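PDB 5I4A: protein argonaute from Marinitoga piezophila, which uses short RNA guides with a 5'-hydroxyl end to bind complementary targets, cleaving single-stranded DNA with a preference for manganese over magnesium. Local coordinates for residues A[12-17]-A[56-61]; A[18-23]-A[73-78]; A[475-480]-A[631-636]. One frame throughout, in Å; residues are numbered along the deposited sequence.

Interaction 1. Residues A[12-17]-A[56-61]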
loop_
_atom_site.group_PDB
_atom_site.type_symbol
_atom_site.label_atom_id
_atom_site.label_comp_id
_atom_site.label_asym_id
_atom_site.label_seq_id
_atom_site.Cartn_x
_atom_site.Cartn_y
_atom_site.Cartn_z
ATOM N N ASP A 12 25.077 -14.782 -9.718
ATOM C CA ASP A 12 26.489 -15.058 -9.981
ATOM C C ASP A 12 26.755 -14.876 -11.474
ATOM O O ASP A 12 26.781 -15.841 -12.240
ATOM C CB ASP A 12 26.869 -16.465 -9.507
ATOM C CG ASP A 12 28.335 -16.782 -9.738
ATOM O OD1 ASP A 12 29.176 -16.317 -8.941
ATOM O OD2 ASP A 12 28.649 -17.494 -10.716
ATOM N N ILE A 13 26.944 -13.625 -11.882
ATOM C CA ILE A 13 27.316 -13.282 -13.255
ATOM C C ILE A 13 28.325 -12.147 -13.209
ATOM O O ILE A 13 28.447 -11.449 -12.194
ATOM C CB ILE A 13 26.095 -12.866 -14.103
ATOM C CG1 ILE A 13 25.500 -11.557 -13.582
ATOM C CG2 ILE A 13 25.043 -13.967 -14.151
ATOM C CD1 ILE A 13 24.474 -10.949 -14.511
ATOM N N PRO A 14 29.080 -11.948 -14.291
ATOM C CA PRO A 14 29.973 -10.784 -14.351
ATOM C C PRO A 14 29.208 -9.486 -14.141
ATOM O O PRO A 14 28.132 -9.280 -14.706
ATOM C CB PRO A 14 30.566 -10.868 -15.761
ATOM C CG PRO A 14 30.534 -12.322 -16.088
ATOM C CD PRO A 14 29.296 -12.867 -15.426
ATOM N N LYS A 15 29.776 -8.606 -13.315
ATOM C CA LYS A 15 29.158 -7.312 -13.019
ATOM C C LYS A 15 29.472 -6.309 -14.132
ATOM O O LYS A 15 30.100 -5.271 -13.924
ATOM C CB LYS A 15 29.618 -6.782 -11.666
ATOM C CG LYS A 15 29.190 -7.604 -10.455
ATOM C CD LYS A 15 27.920 -8.402 -10.710
ATOM C CE LYS A 15 27.574 -9.267 -9.508
ATOM N NZ LYS A 15 26.647 -10.382 -9.853
ATOM N N LYS A 16 29.012 -6.643 -15.334
ATOM C CA LYS A 16 29.272 -5.810 -16.498
ATOM C C LYS A 16 28.187 -6.051 -17.537
ATOM O O LYS A 16 27.581 -7.124 -17.588
ATOM C CB LYS A 16 30.656 -6.098 -17.089
ATOM C CG LYS A 16 30.841 -7.536 -17.535
ATOM C CD LYS A 16 32.212 -7.768 -18.146
ATOM C CE LYS A 16 33.287 -7.853 -17.080
ATOM N NZ LYS A 16 34.627 -8.107 -17.678
ATOM N N ILE A 17 27.957 -5.035 -18.364
ATOM C CA ILE A 17 26.970 -5.081 -19.435
ATOM C C ILE A 17 27.696 -4.929 -20.762
ATOM O O ILE A 17 28.592 -4.088 -20.896
ATOM C CB ILE A 17 25.900 -3.980 -19.266
ATOM C CG1 ILE A 17 25.137 -4.177 -17.954
ATOM C CG2 ILE A 17 24.945 -3.953 -20.452
ATOM C CD1 ILE A 17 24.589 -5.575 -17.771
ATOM N N PRO A 56 23.659 -8.989 -20.517
ATOM C CA PRO A 56 24.670 -9.410 -19.544
ATOM C C PRO A 56 25.839 -10.066 -20.258
ATOM O O PRO A 56 25.718 -10.562 -21.380
ATOM C CB PRO A 56 23.929 -10.416 -18.654
ATOM C CG PRO A 56 22.469 -10.226 -18.953
ATOM C CD PRO A 56 22.401 -9.739 -20.365
ATOM N N ASP A 57 26.992 -10.065 -19.588
ATOM C CA ASP A 57 28.204 -10.654 -20.155
ATOM C C ASP A 57 28.176 -12.176 -20.004
ATOM O O ASP A 57 28.999 -12.792 -19.326
ATOM C CB ASP A 57 29.442 -10.055 -19.505
ATOM C CG ASP A 57 30.724 -10.490 -20.186
ATOM O OD1 ASP A 57 30.663 -10.857 -21.379
ATOM O OD2 ASP A 57 31.788 -10.467 -19.533
ATOM N N ILE A 58 27.188 -12.782 -20.660
ATOM C CA ILE A 58 26.998 -14.224 -20.658
ATOM C C ILE A 58 26.734 -14.671 -22.089
ATOM O O ILE A 58 26.554 -13.855 -22.993
ATOM C CB ILE A 58 25.852 -14.664 -19.720
ATOM C CG1 ILE A 58 24.631 -13.752 -19.881
ATOM C CG2 ILE A 58 26.325 -14.671 -18.273
ATOM C CD1 ILE A 58 23.649 -14.187 -20.955
ATOM N N ASP A 59 26.718 -15.986 -22.286
ATOM C CA ASP A 59 26.410 -16.525 -23.602
ATOM C C ASP A 59 24.973 -16.183 -23.968
ATOM O O ASP A 59 24.035 -16.526 -23.241
ATOM C CB ASP A 59 26.628 -18.034 -23.634
ATOM C CG ASP A 59 26.836 -18.556 -25.041
ATOM O OD1 ASP A 59 27.777 -18.087 -25.717
ATOM O OD2 ASP A 59 26.050 -19.423 -25.478
ATOM N N PHE A 60 24.808 -15.496 -25.094
ATOM C CA PHE A 60 23.517 -14.954 -25.513
ATOM C C PHE A 60 23.422 -15.168 -27.021
ATOM O O PHE A 60 24.020 -14.416 -27.797
ATOM C CB PHE A 60 23.402 -13.479 -25.140
ATOM C CG PHE A 60 22.015 -12.912 -25.281
ATOM C CD1 PHE A 60 21.414 -12.804 -26.524
ATOM C CD2 PHE A 60 21.325 -12.456 -24.170
ATOM C CE1 PHE A 60 20.145 -12.276 -26.654
ATOM C CE2 PHE A 60 20.056 -11.922 -24.297
ATOM C CZ PHE A 60 19.467 -11.833 -25.544
ATOM N N GLN A 61 22.670 -16.187 -27.429
ATOM C CA GLN A 61 22.531 -16.535 -28.839
ATOM C C GLN A 61 21.347 -15.766 -29.418
ATOM O O GLN A 61 20.193 -16.021 -29.059
ATOM C CB GLN A 61 22.352 -18.041 -29.001
ATOM C CG GLN A 61 23.498 -18.870 -28.429
ATOM C CD GLN A 61 24.739 -18.850 -29.305
ATOM O OE1 GLN A 61 25.540 -17.917 -29.252
ATOM N NE2 GLN A 61 24.903 -19.890 -30.117
HETATM O O HOH W 1 26.894 -9.413 -16.950
#
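Lys16 lays the carbon part of its side chain against Asp57, bringing CD to 3.1 Å from Asp57 OD2. CG of the lysine sits between the backbone N and the carbonyl carbon (chi1 60°), which sets the methylenes beside the acid, but the chain bends at chi3 and Lys16 NZ stops 4.1 Å from Asp57 OD2. The charges are therefore neighbours without forming a salt bridge. Pro14 closes the other end of this tight patch: its ring crosses the aspartate side chain at about a right angle, and Pro14 CG lies 3.6 Å from Asp57 O. No direct hydrogen bond joins the segments; instead one water donates to Pro14 O and Lys16 O and accepts from Asp57 N at 2.7 Å, tying together two inverse gamma turns centred on Lys15 and Asp57. With an alanine at Lys16, Asp57 would probably lose the methylenes that lie along it and the ammonium near its OD2, leaving Pro14 to cover that side. By contrast with this partly exposed patch, the inner apolar side meets loosely, Ile13 CD1 standing 4.2 Å from Pro56 CB and Ile13 CG2 4.4 Å from Ile58 CG2, with Tyr94 of helix 84-101 touching Ile58. Ile17 and Pro56 form an antiparallel non-hydrogen-bonded pair with diverging side chains, the place where two central strands of the four-stranded antiparallel sheet of the N-terminal domain part into loops.

Interaction 2. Residues A[18-23]-A[73-78]; sequences KRLYFY and EKEEII
The Tyr21 ring carries Lys74 on one face and Glu76 at its edge. Lys74 CD sits 3.6 Å from the Tyr21 ring centroid, 16° off the normal, a CH-pi contact made by the extended lysine chain, whereas Glu76 OE1 lies close to the ring plane and accepts a very short bond of 2.5 Å from Tyr21 OH. The same oxygen meets the edge of the Arg19 guanidinium: Arg19 NE donates to Glu76 OE1 at 2.6 Å, nearly in the guanidinium plane, and NH2 adds a weak bond. The guanidinium and carboxylate planes stand 83° apart, so a single oxygen, not a two-pronged pairing, carries this salt bridge. With its CG turned opposite the backbone N (chi1 -179°) and its chain bent at chi3, Arg19 curls NE back to the glutamate, while NH1 reaches Glu54 of the next strand in a second salt bridge. Arginine and tyrosine thus both grip Glu76 OE1, which limits how far the carboxylate can swing.

On the other face of the sheet, Leu20 and Glu75 run side by side, Leu20 CD2 lying 3.5 Å from Glu75 OE2, an oxygen held in a salt bridge by Lys71. Two backbone bonds link Arg19 and Glu76, with Arg19 N to Glu76 O measuring 2.8 Å. The strands open toward Tyr21 and Lys74, where a water accepts from Tyr21 N at 2.9 Å and donates to Lys74 O in place of a direct bond. This is antiparallel cross-strand pairing, joining strand 16-22 to 74-79, an edge strand of the four-stranded N-terminal domain sheet.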
loop_
_atom_site.group_PDB
_atom_site.type_symbol
_atom_site.label_atom_id
_atom_site.label_comp_id
_atom_site.label_asym_id
_atom_site.label_seq_id
_atom_site.Cartn_x
_atom_site.Cartn_y
_atom_site.Cartn_z
ATOM N N LYS A 18 27.317 -5.751 -21.736
ATOM C CA LYS A 18 27.865 -5.684 -23.084
ATOM C C LYS A 18 26.814 -5.107 -24.022
ATOM O O LYS A 18 25.647 -5.509 -23.975
ATOM C CB LYS A 18 28.314 -7.064 -23.572
ATOM C CG LYS A 18 28.917 -7.047 -24.972
ATOM C CD LYS A 18 30.064 -8.035 -25.115
ATOM C CE LYS A 18 29.611 -9.352 -25.725
ATOM N NZ LYS A 18 30.763 -10.273 -25.941
ATOM N N ARG A 19 27.227 -4.164 -24.867
ATOM C CA ARG A 19 26.343 -3.553 -25.851
ATOM C C ARG A 19 26.844 -3.895 -27.247
ATOM O O ARG A 19 27.950 -3.495 -27.631
ATOM C CB ARG A 19 26.259 -2.038 -25.656
ATOM C CG ARG A 19 25.335 -1.350 -26.652
ATOM C CD ARG A 19 24.799 -0.021 -26.137
ATOM N NE ARG A 19 25.844 0.867 -25.642
ATOM C CZ ARG A 19 25.832 1.438 -24.442
ATOM N NH1 ARG A 19 24.821 1.225 -23.612
ATOM N NH2 ARG A 19 26.827 2.235 -24.075
ATOM N N LEU A 20 26.031 -4.631 -27.998
ATOM C CA LEU A 20 26.350 -5.050 -29.356
ATOM C C LEU A 20 25.553 -4.218 -30.351
ATOM O O LEU A 20 24.447 -3.763 -30.055
ATOM C CB LEU A 20 26.039 -6.535 -29.559
ATOM C CG LEU A 20 26.611 -7.499 -28.518
ATOM C CD1 LEU A 20 26.178 -8.921 -28.821
ATOM C CD2 LEU A 20 28.121 -7.396 -28.477
ATOM N N TYR A 21 26.119 -4.032 -31.542
ATOM C CA TYR A 21 25.525 -3.187 -32.566
ATOM C C TYR A 21 25.277 -3.979 -33.841
ATOM O O TYR A 21 26.011 -4.917 -34.165
ATOM C CB TYR A 21 26.418 -1.981 -32.876
ATOM C CG TYR A 21 26.481 -0.965 -31.759
ATOM C CD1 TYR A 21 27.373 -1.113 -30.706
ATOM C CD2 TYR A 21 25.647 0.146 -31.761
ATOM C CE1 TYR A 21 27.432 -0.186 -29.685
ATOM C CE2 TYR A 21 25.701 1.081 -30.743
ATOM C CZ TYR A 21 26.597 0.909 -29.710
ATOM O OH TYR A 21 26.656 1.836 -28.695
ATOM N N PHE A 22 24.232 -3.582 -34.565
ATOM C CA PHE A 22 23.853 -4.207 -35.823
ATOM C C PHE A 22 23.407 -3.126 -36.793
ATOM O O PHE A 22 22.883 -2.086 -36.384
ATOM C CB PHE A 22 22.726 -5.235 -35.625
ATOM C CG PHE A 22 23.052 -6.306 -34.623
ATOM C CD1 PHE A 22 22.821 -6.103 -33.273
ATOM C CD2 PHE A 22 23.597 -7.513 -35.032
ATOM C CE1 PHE A 22 23.126 -7.082 -32.348
ATOM C CE2 PHE A 22 23.903 -8.499 -34.111
ATOM C CZ PHE A 22 23.666 -8.283 -32.770
ATOM N N TYR A 23 23.618 -3.373 -38.085
ATOM C CA TYR A 23 23.193 -2.435 -39.115
ATOM C C TYR A 23 22.542 -3.184 -40.267
ATOM O O TYR A 23 23.085 -4.183 -40.750
ATOM C CB TYR A 23 24.363 -1.594 -39.639
ATOM C CG TYR A 23 23.934 -0.666 -40.749
ATOM C CD1 TYR A 23 23.238 0.500 -40.468
ATOM C CD2 TYR A 23 24.198 -0.970 -42.077
ATOM C CE1 TYR A 23 22.827 1.348 -41.475
ATOM C CE2 TYR A 23 23.790 -0.129 -43.093
ATOM C CZ TYR A 23 23.105 1.027 -42.787
ATOM O OH TYR A 23 22.697 1.867 -43.794
ATOM N N GLU A 73 31.170 -3.953 -36.050
ATOM C CA GLU A 73 32.390 -4.060 -35.254
ATOM C C GLU A 73 32.229 -3.483 -33.851
ATOM O O GLU A 73 32.815 -4.004 -32.893
ATOM C CB GLU A 73 33.534 -3.351 -35.984
ATOM C CG GLU A 73 34.774 -3.079 -35.144
ATOM C CD GLU A 73 35.249 -1.640 -35.257
ATOM O OE1 GLU A 73 35.108 -0.883 -34.273
ATOM O OE2 GLU A 73 35.752 -1.261 -36.335
ATOM N N LYS A 74 31.436 -2.425 -33.708
ATOM C CA LYS A 74 31.376 -1.681 -32.455
ATOM C C LYS A 74 30.849 -2.547 -31.315
ATOM O O LYS A 74 29.821 -3.219 -31.446
ATOM C CB LYS A 74 30.495 -0.445 -32.632
ATOM C CG LYS A 74 30.585 0.568 -31.505
ATOM C CD LYS A 74 29.590 1.699 -31.720
ATOM C CE LYS A 74 29.938 2.921 -30.884
ATOM N NZ LYS A 74 28.995 4.046 -31.143
ATOM N N GLU A 75 31.568 -2.529 -30.195
ATOM C CA GLU A 75 31.147 -3.194 -28.971
ATOM C C GLU A 75 31.557 -2.345 -27.781
ATOM O O GLU A 75 32.579 -1.654 -27.816
ATOM C CB GLU A 75 31.750 -4.596 -28.832
ATOM C CG GLU A 75 31.059 -5.661 -29.658
ATOM C CD GLU A 75 31.546 -7.054 -29.323
ATOM O OE1 GLU A 75 32.296 -7.199 -28.336
ATOM O OE2 GLU A 75 31.179 -8.004 -30.047
ATOM N N GLU A 76 30.754 -2.405 -26.723
ATOM C CA GLU A 76 30.995 -1.612 -25.530
ATOM C C GLU A 76 30.736 -2.461 -24.295
ATOM O O GLU A 76 29.836 -3.305 -24.275
ATOM C CB GLU A 76 30.120 -0.353 -25.515
ATOM C CG GLU A 76 30.457 0.627 -26.628
ATOM C CD GLU A 76 29.316 1.565 -26.950
ATOM O OE1 GLU A 76 28.147 1.145 -26.827
ATOM O OE2 GLU A 76 29.587 2.725 -27.325
ATOM N N ILE A 77 31.542 -2.228 -23.264
ATOM C CA ILE A 77 31.442 -2.937 -21.996
ATOM C C ILE A 77 31.283 -1.900 -20.897
ATOM O O ILE A 77 32.156 -1.041 -20.719
ATOM C CB ILE A 77 32.666 -3.832 -21.745
ATOM C CG1 ILE A 77 32.615 -5.052 -22.669
ATOM C CG2 ILE A 77 32.730 -4.251 -20.284
ATOM C CD1 ILE A 77 33.955 -5.454 -23.238
ATOM N N ILE A 78 30.168 -1.965 -20.176
ATOM C CA ILE A 78 29.864 -1.033 -19.098
ATOM C C ILE A 78 29.869 -1.816 -17.796
ATOM O O ILE A 78 29.061 -2.735 -17.614
ATOM C CB ILE A 78 28.514 -0.333 -19.313
ATOM C CG1 ILE A 78 28.335 0.056 -20.782
ATOM C CG2 ILE A 78 28.396 0.890 -18.414
ATOM C CD1 ILE A 78 29.353 1.061 -21.285
HETATM O O HOH W 2 28.483 -5.411 -32.439
#

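Interaction 3. Residues A[475-480]-A[631-636]. With nucleotides of chain B.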
loop_
_atom_site.group_PDB
_atom_site.type_symbol
_atom_site.label_atom_id
_atom_site.label_comp_id
_atom_site.label_asym_id
_atom_site.label_seq_id
_atom_site.Cartn_x
_atom_site.Cartn_y
_atom_site.Cartn_z
ATOM N N ILE A 475 -0.661 18.220 8.286
ATOM C CA ILE A 475 -0.884 17.498 7.040
ATOM C C ILE A 475 -0.919 18.518 5.912
ATOM O O ILE A 475 -1.637 19.520 5.999
ATOM C CB ILE A 475 -2.191 16.683 7.066
ATOM C CG1 ILE A 475 -2.178 15.669 8.209
ATOM C CG2 ILE A 475 -2.406 15.973 5.734
ATOM C CD1 ILE A 475 -3.462 14.875 8.330
ATOM N N GLY A 476 -0.148 18.270 4.868
ATOM C CA GLY A 476 -0.165 19.120 3.687
ATOM C C GLY A 476 -0.408 18.293 2.445
ATOM O O GLY A 476 0.105 17.184 2.315
ATOM N N LYS A 477 -1.204 18.848 1.530
ATOM C CA LYS A 477 -1.588 18.150 0.311
ATOM C C LYS A 477 -1.650 19.138 -0.842
ATOM O O LYS A 477 -2.137 20.260 -0.682
ATOM C CB LYS A 477 -2.944 17.445 0.471
ATOM C CG LYS A 477 -3.392 16.671 -0.761
ATOM C CD LYS A 477 -4.739 15.995 -0.548
ATOM C CE LYS A 477 -5.113 15.126 -1.741
ATOM N NZ LYS A 477 -6.406 14.409 -1.537
ATOM N N HIS A 478 -1.150 18.712 -2.003
ATOM C CA HIS A 478 -1.182 19.509 -3.222
ATOM C C HIS A 478 -1.577 18.614 -4.382
ATOM O O HIS A 478 -1.029 17.520 -4.538
ATOM C CB HIS A 478 0.172 20.162 -3.494
ATOM C CG HIS A 478 0.580 21.144 -2.446
ATOM N ND1 HIS A 478 0.202 22.468 -2.486
ATOM C CD2 HIS A 478 1.316 20.995 -1.320
ATOM C CE1 HIS A 478 0.696 23.095 -1.433
ATOM N NE2 HIS A 478 1.376 22.224 -0.710
ATOM N N LYS A 479 -2.515 19.082 -5.195
ATOM C CA LYS A 479 -3.071 18.294 -6.281
ATOM C C LYS A 479 -2.667 18.880 -7.629
ATOM O O LYS A 479 -2.674 20.101 -7.821
ATOM C CB LYS A 479 -4.596 18.217 -6.174
ATOM C CG LYS A 479 -5.113 17.635 -4.862
ATOM C CD LYS A 479 -6.525 17.081 -5.032
ATOM C CE LYS A 479 -6.550 15.920 -6.023
ATOM N NZ LYS A 479 -7.927 15.669 -6.542
ATOM N N ASN A 480 -2.297 17.992 -8.547
ATOM C CA ASN A 480 -2.020 18.321 -9.946
ATOM C C ASN A 480 -1.008 19.464 -10.074
ATOM O O ASN A 480 -1.302 20.543 -10.582
ATOM C CB ASN A 480 -3.317 18.657 -10.688
ATOM C CG ASN A 480 -4.362 17.567 -10.570
ATOM O OD1 ASN A 480 -4.261 16.525 -11.216
ATOM N ND2 ASN A 480 -5.384 17.813 -9.761
ATOM N N LEU A 631 -5.058 9.810 -1.132
ATOM C CA LEU A 631 -5.898 8.899 -1.898
ATOM C C LEU A 631 -7.248 9.515 -2.272
ATOM O O LEU A 631 -7.803 9.168 -3.322
ATOM C CB LEU A 631 -6.092 7.603 -1.105
ATOM C CG LEU A 631 -6.265 6.296 -1.881
ATOM C CD1 LEU A 631 -5.740 5.129 -1.066
ATOM C CD2 LEU A 631 -7.724 6.074 -2.239
ATOM N N THR A 632 -7.788 10.419 -1.452
ATOM C CA THR A 632 -9.118 10.972 -1.680
ATOM C C THR A 632 -9.125 12.463 -1.367
ATOM O O THR A 632 -8.223 12.991 -0.710
ATOM C CB THR A 632 -10.191 10.272 -0.828
ATOM O OG1 THR A 632 -9.854 10.398 0.560
ATOM C CG2 THR A 632 -10.300 8.791 -1.185
ATOM N N ASP A 633 -10.180 13.133 -1.836
ATOM C CA ASP A 633 -10.352 14.562 -1.601
ATOM C C ASP A 633 -10.941 14.847 -0.223
ATOM O O ASP A 633 -10.553 15.822 0.432
ATOM C CB ASP A 633 -11.245 15.154 -2.688
ATOM C CG ASP A 633 -10.564 15.207 -4.036
ATOM O OD1 ASP A 633 -9.393 15.646 -4.107
ATOM O OD2 ASP A 633 -11.206 14.805 -5.026
ATOM N N TYR A 634 -11.886 14.019 0.223
ATOM C CA TYR A 634 -12.553 14.227 1.508
ATOM C C TYR A 634 -12.713 12.968 2.341
ATOM O O TYR A 634 -12.815 13.082 3.568
ATOM C CB TYR A 634 -13.942 14.842 1.299
ATOM C CG TYR A 634 -13.935 16.210 0.665
ATOM C CD1 TYR A 634 -13.856 17.355 1.445
ATOM C CD2 TYR A 634 -14.022 16.359 -0.714
ATOM C CE1 TYR A 634 -13.857 18.610 0.871
ATOM C CE2 TYR A 634 -14.020 17.609 -1.298
ATOM C CZ TYR A 634 -13.942 18.731 -0.500
ATOM O OH TYR A 634 -13.942 19.978 -1.080
ATOM N N GLU A 635 -12.739 11.780 1.733
ATOM C CA GLU A 635 -13.045 10.559 2.466
ATOM C C GLU A 635 -12.066 10.316 3.608
ATOM O O GLU A 635 -12.451 9.763 4.645
ATOM C CB GLU A 635 -13.049 9.372 1.505
ATOM C CG GLU A 635 -13.375 8.035 2.140
ATOM C CD GLU A 635 -13.186 6.883 1.174
ATOM O OE1 GLU A 635 -12.757 5.796 1.614
ATOM O OE2 GLU A 635 -13.463 7.072 -0.029
ATOM N N TRP A 636 -10.808 10.736 3.450
ATOM C CA TRP A 636 -9.805 10.484 4.479
ATOM C C TRP A 636 -10.147 11.160 5.799
ATOM O O TRP A 636 -9.632 10.745 6.844
ATOM C CB TRP A 636 -8.425 10.943 4.001
ATOM C CG TRP A 636 -8.310 12.423 3.757
ATOM C CD1 TRP A 636 -8.399 13.066 2.556
ATOM C CD2 TRP A 636 -8.071 13.443 4.739
ATOM N NE1 TRP A 636 -8.234 14.421 2.728
ATOM C CE2 TRP A 636 -8.028 14.677 4.058
ATOM C CE3 TRP A 636 -7.886 13.432 6.126
ATOM C CZ2 TRP A 636 -7.814 15.886 4.717
ATOM C CZ3 TRP A 636 -7.673 14.634 6.778
ATOM C CH2 TRP A 636 -7.638 15.843 6.073
ATOM O "O5'" U B 1 -15.710 4.574 7.681
ATOM C "C5'" U B 1 -16.802 5.134 8.404
ATOM C "C4'" U B 1 -18.116 4.493 8.026
ATOM O "O4'" U B 1 -18.475 4.898 6.679
ATOM C "C3'" U B 1 -18.131 2.966 8.041
ATOM O "O3'" U B 1 -19.384 2.494 8.537
ATOM C "C2'" U B 1 -17.986 2.598 6.567
ATOM O "O2'" U B 1 -18.567 1.358 6.217
ATOM C "C1'" U B 1 -18.692 3.759 5.869
ATOM N N1 U B 1 -18.135 4.046 4.541
ATOM C C2 U B 1 -18.961 4.039 3.432
ATOM O O2 U B 1 -20.158 3.807 3.494
ATOM N N3 U B 1 -18.329 4.317 2.243
ATOM C C4 U B 1 -16.983 4.591 2.061
ATOM O O4 U B 1 -16.552 4.825 0.932
ATOM C C5 U B 1 -16.202 4.576 3.256
ATOM C C6 U B 1 -16.792 4.308 4.423
HETATM O O HOH W 3 -7.412 13.256 -3.834
HETATM O O HOH W 4 -7.906 16.329 0.275
#
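Residues 475-480 of the edge strand 472-482 pass the loop 631-636 without backbone pairing, the nearest CA atoms lying 9.4 Å apart for Lys479 and Asp633 and 11.6 Å for Ile475 and Trp636, so the gap is spanned by side chains and water. Lys479 and Asp633 cross at about a right angle near the surface, where Lys479 NZ forms a salt bridge of 2.8 Å with Asp633 OD1, using the syn lone pair of that oxygen. Lys477 reaches deeper. Its chain is fully extended, with CG opposite the backbone N (chi1 -179°), and its ammonium bonds to Val629 O in the last turn of helix 621-631. It also donates to two waters. One links it to Asp633 OD1, with Lys477 NZ 2.8 Å from that water. The other, 3.0 Å from Lys477 NZ, donates to Asp633 O and lies in the plane of the indole at its edge, accepting from Trp636 NE1 at 3.1 Å. Beyond the polar cluster, Ile475 CD1 makes a loose apolar contact with Trp636 CZ3 at 4.5 Å.

Helix 621-631 carries Asn627, inferred to be catalytic, and strand 472-482 borders the sheet of the RNase H-like PIWI domain. Lys477, bonded directly to a helix carbonyl and through water to the Asp633 carboxylate and carbonyl, probably remains charged, with that carboxylate 4.1 Å away (Lys477 NZ to Asp633 OD1). Together with the separate Lys479 salt bridge, it ties the chain leaving that helix to the edge strand.

In the fold
Interactions 1 and 2 are neighbours in the N-terminal domain, their centres 13 Å apart, and they share strand 16-22 of one four-stranded antiparallel sheet. Along the chain their segments alternate (12-17, 18-23, 56-61, 73-78); in the sheet, strand 16-22 lies between 51-56 and 74-79, and a probable hydrogen bond from Ile17 N to Ile78 O (2.7 Å) joins the two contacts directly. Interaction 3 follows much later in sequence, in the PIWI domain, with its centre 46 Å from that of interaction 1 and 48 Å from that of interaction 2. The first two thus lie at one sheet of the PAZ lobe, away from the annotated sites, whereas the third belongs to the catalytic PIWI lobe.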